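Long-range contacts in uncharacterized protein (Rhodospirillum rubrum ATCC 11170, PDB 3K8R), which is of unknown function, belongs to the DUF2442 family, folds into two small antiparallel sheets and forms a two-chain assembly in the crystal: residues 53-58 against 96-101; 65-70 against 79-84. All coordinates share one frame; numbering follows the deposited sequence.

Contact 1: 53-58 against 96-101; sequences PRLAQG and GIFGTK. With EDO (1,2-ethanediol), chain D.
Two loops meet here near the surface: the 3-10 turn and loop after strand 48-51, and the linker between helices 90-94 and 101-105, joined by two hydrogen bonds of Gln57, one from its backbone and one from its side chain, and by the Phe98 ring. The backbone N of Gln57 donates to Phe98 O at 3.0 Å in a nearly straight bond. The second link runs the other way, with Thr100 N giving its hydrogen to Gln57 OE1 at 3.2 Å. Gln57 reaches that N-H because CG stands anti to the backbone N and the chain stays extended to the amide. The donor approaches OE1 from above the carbonyl plane, 38° out of it. One residue thus spends its backbone N-H and its amide oxygen on two peptide groups of the linker, a two-point attachment to the peptide groups on either side of Gly99. Gly99 CA lies 3.5 Å from Gln57 OE1, and the backbone of Gly99 is almost fully extended (phi 176°, psi -177°).

Next to these bonds, the Phe98 ring receives Leu55 over one face, CB standing above the ring centre, while Leu55 O lies 3.4 Å from Phe98 CB. Ala56 CB adds a looser apolar touch to CD1 of the ring at 4.5 Å. Cys47 of the second subunit also packs on Phe98, and Asn45 of that subunit on Leu55, so this apolar patch borders the dimer interface. At the preceding residue, Ile97 O accepts a 2.6 Å hydrogen bond from O2 of a 1,2-ethanediol, probably from the crystallisation liquor, which is also bonded to Ser89 N. Thr100 OG1 turns to Trp103 N, and the linker closes as a classic threonine N-cap at the start of helix 101-105.

Contact 2: 65-70 against 79-84; sequences DQLCAV and LHWETL
Trp81 packs against the Leu67-Val70 turn in a partly buried contact where helix 64-67 hands the chain to the antiparallel sheet of strands 71-73, 78-81 and 86-89. Leu67 to Val70 form a type I beta turn leading into strand 71-73, and Trp81 closes strand 78-81 beside it. The turn meets the indole in two ways, with carbonyl oxygens at the ring edge and Val70 over one face. At the edge, Trp81 NE1 donates to Leu67 O at 3.0 Å with an N-H...O angle of 158°. The acceptor lies only 13° out of the ring plane, although the donor is tilted from the carbonyl plane of Leu67. Since Val70 N makes a weak bond to the same oxygen, Leu67 O serves the turn and the indole together, which satisfies the polar atom of a buried side chain. Gln66 O also comes to the ring edge, 3.5 Å from Trp81 CD1.

Val70 covers one face. Its CA forms a CH-pi contact 3.9 Å from the centroid of the five-membered ring of Trp81, 20° off the normal, while CG2 reaches the six-membered ring at CZ2, 3.6 Å away. CG2 stands anti to the backbone N, which turns this methyl over the six-membered ring; the Val70 and Trp81 side chains lie side by side, pointing the same way. That methyl also meets Leu79 CB at 4.2 Å, and Ala30 of strand 27-33 packs on both Val70 and Leu79, tying this corner to the other sheet. The backbone adds a CA-H...O contact from Val70 CA to His80 O. Farther out, the Leu84 side chain crosses that of Gln66 at about a right angle, with Leu84 CD2 lying 3.9 Å from Gln66 NE2.

From the N terminus the chain builds the sheet of strands 27-33, 38-43 and 48-51, then enters 53-58, the first half of contact 1. Helix 64-67 follows, and contact 2 closes the short excursion through strands 71-73 and 78-81 by joining 65-70 to 79-84. Strand 86-89 and helix 90-94 come next, before 96-101 returns to complete contact 1, so contact 2 is nested inside the larger loop and the two do not cross. Their centres are 15 Å apart, yet they touch: Leu67 CD1 packs 3.8 Å from Pro53 CG. Contact 1 joins the exit of the first sheet to the C-terminal linker; contact 2 joins helix 64-67 to the second sheet.

Contact 1: 53-58 against 96-101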
loop_
_atom_site.group_PDB
_atom_site.type_symbol
_atom_site.label_atom_id
_atom_site.label_comp_id
_atom_site.label_asym_id
_atom_site.label_seq_id
_atom_site.Cartn_x
_atom_site.Cartn_y
_atom_site.Cartn_z
ATOM N N PRO A 53 11.738 -2.964 2.138
ATOM C CA PRO A 53 12.504 -1.976 2.894
ATOM C C PRO A 53 13.918 -1.661 2.382
ATOM O O PRO A 53 14.411 -0.558 2.640
ATOM C CB PRO A 53 12.566 -2.585 4.294
ATOM C CG PRO A 53 12.551 -4.043 4.046
ATOM C CD PRO A 53 11.678 -4.258 2.843
ATOM N N ARG A 54 14.568 -2.583 1.669
ATOM C CA ARG A 54 15.924 -2.305 1.149
ATOM C C ARG A 54 15.944 -1.286 0.015
ATOM O O ARG A 54 17.016 -0.911 -0.435
ATOM C CB ARG A 54 16.669 -3.584 0.760
ATOM C CG ARG A 54 16.974 -4.442 1.969
ATOM C CD ARG A 54 17.834 -5.642 1.661
ATOM N NE ARG A 54 18.142 -6.370 2.894
ATOM C CZ ARG A 54 17.450 -7.395 3.382
ATOM N NH1 ARG A 54 16.392 -7.865 2.743
ATOM N NH2 ARG A 54 17.825 -7.961 4.522
ATOM N N LEU A 55 14.770 -0.854 -0.446
ATOM C CA LEU A 55 14.665 0.228 -1.424
ATOM C C LEU A 55 14.590 1.584 -0.707
ATOM O O LEU A 55 14.657 2.628 -1.356
ATOM C CB LEU A 55 13.423 0.071 -2.311
ATOM C CG LEU A 55 13.344 -1.110 -3.290
ATOM C CD1 LEU A 55 12.068 -0.996 -4.124
ATOM C CD2 LEU A 55 14.568 -1.176 -4.194
ATOM N N ALA A 56 14.455 1.556 0.626
ATOM C CA ALA A 56 14.307 2.764 1.445
ATOM C C ALA A 56 15.637 3.276 1.933
ATOM O O ALA A 56 16.530 2.503 2.285
ATOM C CB ALA A 56 13.405 2.500 2.640
ATOM N N GLN A 57 15.745 4.600 1.981
ATOM C CA GLN A 57 16.962 5.258 2.414
ATOM C C GLN A 57 17.272 4.979 3.876
ATOM O O GLN A 57 16.485 5.307 4.785
ATOM C CB GLN A 57 16.860 6.765 2.207
ATOM C CG GLN A 57 18.115 7.494 2.646
ATOM C CD GLN A 57 18.057 8.961 2.382
ATOM O OE1 GLN A 57 16.982 9.557 2.304
ATOM N NE2 GLN A 57 19.221 9.566 2.252
ATOM N N GLY A 58 18.444 4.394 4.086
ATOM C CA GLY A 58 18.922 4.071 5.422
ATOM C C GLY A 58 18.818 2.604 5.766
ATOM O O GLY A 58 19.313 2.207 6.814
ATOM N N GLY A 96 5.248 6.582 -3.095
ATOM C CA GLY A 96 6.343 6.120 -3.934
ATOM C C GLY A 96 7.645 6.851 -3.644
ATOM O O GLY A 96 8.596 6.747 -4.407
ATOM N N ILE A 97 7.699 7.582 -2.535
ATOM C CA ILE A 97 8.901 8.307 -2.146
ATOM C C ILE A 97 9.705 7.487 -1.139
ATOM O O ILE A 97 9.247 7.244 -0.016
ATOM C CB ILE A 97 8.559 9.673 -1.525
ATOM C CG1 ILE A 97 7.734 10.513 -2.505
ATOM C CG2 ILE A 97 9.840 10.404 -1.115
ATOM C CD1 ILE A 97 7.340 11.866 -1.946
ATOM N N PHE A 98 10.906 7.073 -1.539
ATOM C CA PHE A 98 11.771 6.258 -0.685
ATOM C C PHE A 98 12.959 6.999 -0.064
ATOM O O PHE A 98 13.732 6.416 0.695
ATOM C CB PHE A 98 12.308 5.060 -1.469
ATOM C CG PHE A 98 11.263 4.042 -1.826
ATOM C CD1 PHE A 98 10.713 3.219 -0.843
ATOM C CD2 PHE A 98 10.870 3.866 -3.153
ATOM C CE1 PHE A 98 9.768 2.269 -1.165
ATOM C CE2 PHE A 98 9.922 2.905 -3.493
ATOM C CZ PHE A 98 9.370 2.107 -2.499
ATOM N N GLY A 99 13.136 8.268 -0.390
ATOM C CA GLY A 99 14.244 9.008 0.189
ATOM C C GLY A 99 14.345 10.406 -0.354
ATOM O O GLY A 99 13.505 10.819 -1.149
ATOM N N THR A 100 15.380 11.122 0.084
ATOM C CA THR A 100 15.641 12.479 -0.364
ATOM C C THR A 100 16.017 12.422 -1.836
ATOM O O THR A 100 16.567 11.430 -2.299
ATOM C CB THR A 100 16.778 13.143 0.453
ATOM O OG1 THR A 100 17.998 12.413 0.287
ATOM C CG2 THR A 100 16.429 13.189 1.931
ATOM N N LYS A 101 15.688 13.466 -2.584
ATOM C CA LYS A 101 16.045 13.502 -3.990
ATOM C C LYS A 101 17.561 13.485 -4.146
ATOM O O LYS A 101 18.078 12.939 -5.118
ATOM C CB LYS A 101 15.419 14.703 -4.687
ATOM C CG LYS A 101 13.923 14.572 -4.793
ATOM C CD LYS A 101 13.331 15.485 -5.829
ATOM C CE LYS A 101 11.865 15.157 -6.060
ATOM N NZ LYS A 101 11.256 16.008 -7.126
HETATM C C1 EDO D . 10.764 9.609 4.059
HETATM O O1 EDO D . 10.536 8.238 4.414
HETATM C C2 EDO D . 10.279 9.887 2.635
HETATM O O2 EDO D . 9.566 8.759 2.096
#

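Contact 2: 65-70 against 79-84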
loop_
_atom_site.group_PDB
_atom_site.type_symbol
_atom_site.label_atom_id
_atom_site.label_comp_id
_atom_site.label_asym_id
_atom_site.label_seq_id
_atom_site.Cartn_x
_atom_site.Cartn_y
_atom_site.Cartn_z
ATOM N N ASP A 65 17.375 -9.818 10.379
ATOM C CA ASP A 65 17.308 -9.587 11.825
ATOM C C ASP A 65 17.083 -8.114 12.146
ATOM O O ASP A 65 16.159 -7.768 12.877
ATOM C CB ASP A 65 18.582 -10.063 12.528
ATOM C CG ASP A 65 18.585 -11.554 12.820
ATOM O OD1 ASP A 65 17.644 -12.273 12.427
ATOM O OD2 ASP A 65 19.540 -12.011 13.484
ATOM N N GLN A 66 17.913 -7.248 11.585
ATOM C CA GLN A 66 17.776 -5.818 11.844
ATOM C C GLN A 66 16.461 -5.232 11.359
ATOM O O GLN A 66 15.939 -4.312 11.969
ATOM C CB GLN A 66 18.935 -5.052 11.222
ATOM C CG GLN A 66 20.239 -5.390 11.888
ATOM C CD GLN A 66 21.398 -4.628 11.333
ATOM O OE1 GLN A 66 21.488 -4.387 10.129
ATOM N NE2 GLN A 66 22.317 -4.252 12.213
ATOM N N LEU A 67 15.925 -5.760 10.266
ATOM C CA LEU A 67 14.678 -5.236 9.704
ATOM C C LEU A 67 13.467 -5.500 10.597
ATOM O O LEU A 67 12.547 -4.691 10.640
ATOM C CB LEU A 67 14.461 -5.762 8.279
ATOM C CG LEU A 67 15.407 -5.141 7.243
ATOM C CD1 LEU A 67 15.335 -5.894 5.940
ATOM C CD2 LEU A 67 15.093 -3.660 7.030
ATOM N N CYS A 68 13.490 -6.604 11.335
ATOM C CA CYS A 68 12.409 -6.954 12.261
ATOM C C CYS A 68 12.185 -5.976 13.394
ATOM O O CYS A 68 11.136 -6.002 14.014
ATOM C CB CYS A 68 12.701 -8.296 12.895
ATOM S SG CYS A 68 12.833 -9.553 11.668
ATOM N N ALA A 69 13.158 -5.120 13.669
ATOM C CA ALA A 69 13.034 -4.153 14.754
ATOM C C ALA A 69 12.038 -3.027 14.467
ATOM O O ALA A 69 11.865 -2.144 15.310
ATOM C CB ALA A 69 14.412 -3.564 15.102
ATOM N N VAL A 70 11.380 -3.055 13.307
ATOM C CA VAL A 70 10.472 -1.984 12.929
ATOM C C VAL A 70 9.459 -1.711 14.019
ATOM O O VAL A 70 8.951 -2.639 14.639
ATOM C CB VAL A 70 9.735 -2.273 11.624
ATOM C CG1 VAL A 70 8.895 -3.539 11.754
ATOM C CG2 VAL A 70 8.877 -1.061 11.226
ATOM N N LEU A 79 7.450 4.926 10.498
ATOM C CA LEU A 79 8.056 3.646 10.811
ATOM C C LEU A 79 9.463 3.956 11.323
ATOM O O LEU A 79 10.208 4.718 10.693
ATOM C CB LEU A 79 8.081 2.754 9.575
ATOM C CG LEU A 79 6.682 2.439 9.028
ATOM C CD1 LEU A 79 6.760 1.632 7.738
ATOM C CD2 LEU A 79 5.860 1.719 10.100
ATOM N N HIS A 80 9.814 3.369 12.467
ATOM C CA HIS A 80 11.066 3.661 13.153
ATOM C C HIS A 80 11.886 2.405 13.424
ATOM O O HIS A 80 11.337 1.340 13.713
ATOM C CB HIS A 80 10.717 4.378 14.479
ATOM C CG HIS A 80 11.888 4.651 15.389
ATOM N ND1 HIS A 80 12.767 5.699 15.193
ATOM C CD2 HIS A 80 12.279 4.046 16.539
ATOM C CE1 HIS A 80 13.671 5.702 16.157
ATOM N NE2 HIS A 80 13.398 4.710 16.987
ATOM N N TRP A 81 13.206 2.549 13.288
ATOM C CA TRP A 81 14.192 1.522 13.646
ATOM C C TRP A 81 15.165 2.206 14.611
ATOM O O TRP A 81 15.951 3.064 14.209
ATOM C CB TRP A 81 14.928 0.975 12.422
ATOM C CG TRP A 81 14.102 0.054 11.541
ATOM C CD1 TRP A 81 14.139 -1.319 11.510
ATOM C CD2 TRP A 81 13.135 0.447 10.566
ATOM N NE1 TRP A 81 13.261 -1.795 10.573
ATOM C CE2 TRP A 81 12.629 -0.732 9.980
ATOM C CE3 TRP A 81 12.644 1.682 10.132
ATOM C CZ2 TRP A 81 11.657 -0.706 8.981
ATOM C CZ3 TRP A 81 11.683 1.707 9.137
ATOM C CH2 TRP A 81 11.201 0.524 8.571
ATOM N N GLU A 82 15.079 1.830 15.886
ATOM C CA GLU A 82 15.850 2.441 16.965
ATOM C C GLU A 82 17.361 2.339 16.767
ATOM O O GLU A 82 18.019 3.347 16.506
ATOM C CB GLU A 82 15.453 1.794 18.299
ATOM C CG GLU A 82 15.972 2.510 19.541
ATOM C CD GLU A 82 15.200 3.775 19.815
ATOM O OE1 GLU A 82 13.947 3.694 19.844
ATOM O OE2 GLU A 82 15.836 4.835 20.006
ATOM N N THR A 83 17.895 1.123 16.874
ATOM C CA THR A 83 19.331 0.892 16.768
ATOM C C THR A 83 19.907 1.453 15.470
ATOM O O THR A 83 20.930 2.122 15.494
ATOM C CB THR A 83 19.691 -0.607 16.894
ATOM O OG1 THR A 83 19.197 -1.119 18.134
ATOM C CG2 THR A 83 21.204 -0.808 16.840
ATOM N N LEU A 84 19.247 1.203 14.344
ATOM C CA LEU A 84 19.746 1.698 13.063
ATOM C C LEU A 84 19.556 3.194 12.903
ATOM O O LEU A 84 20.156 3.808 12.012
ATOM C CB LEU A 84 19.058 0.995 11.899
ATOM C CG LEU A 84 19.373 -0.476 11.656
ATOM C CD1 LEU A 84 18.580 -0.935 10.437
ATOM C CD2 LEU A 84 20.859 -0.719 11.454
#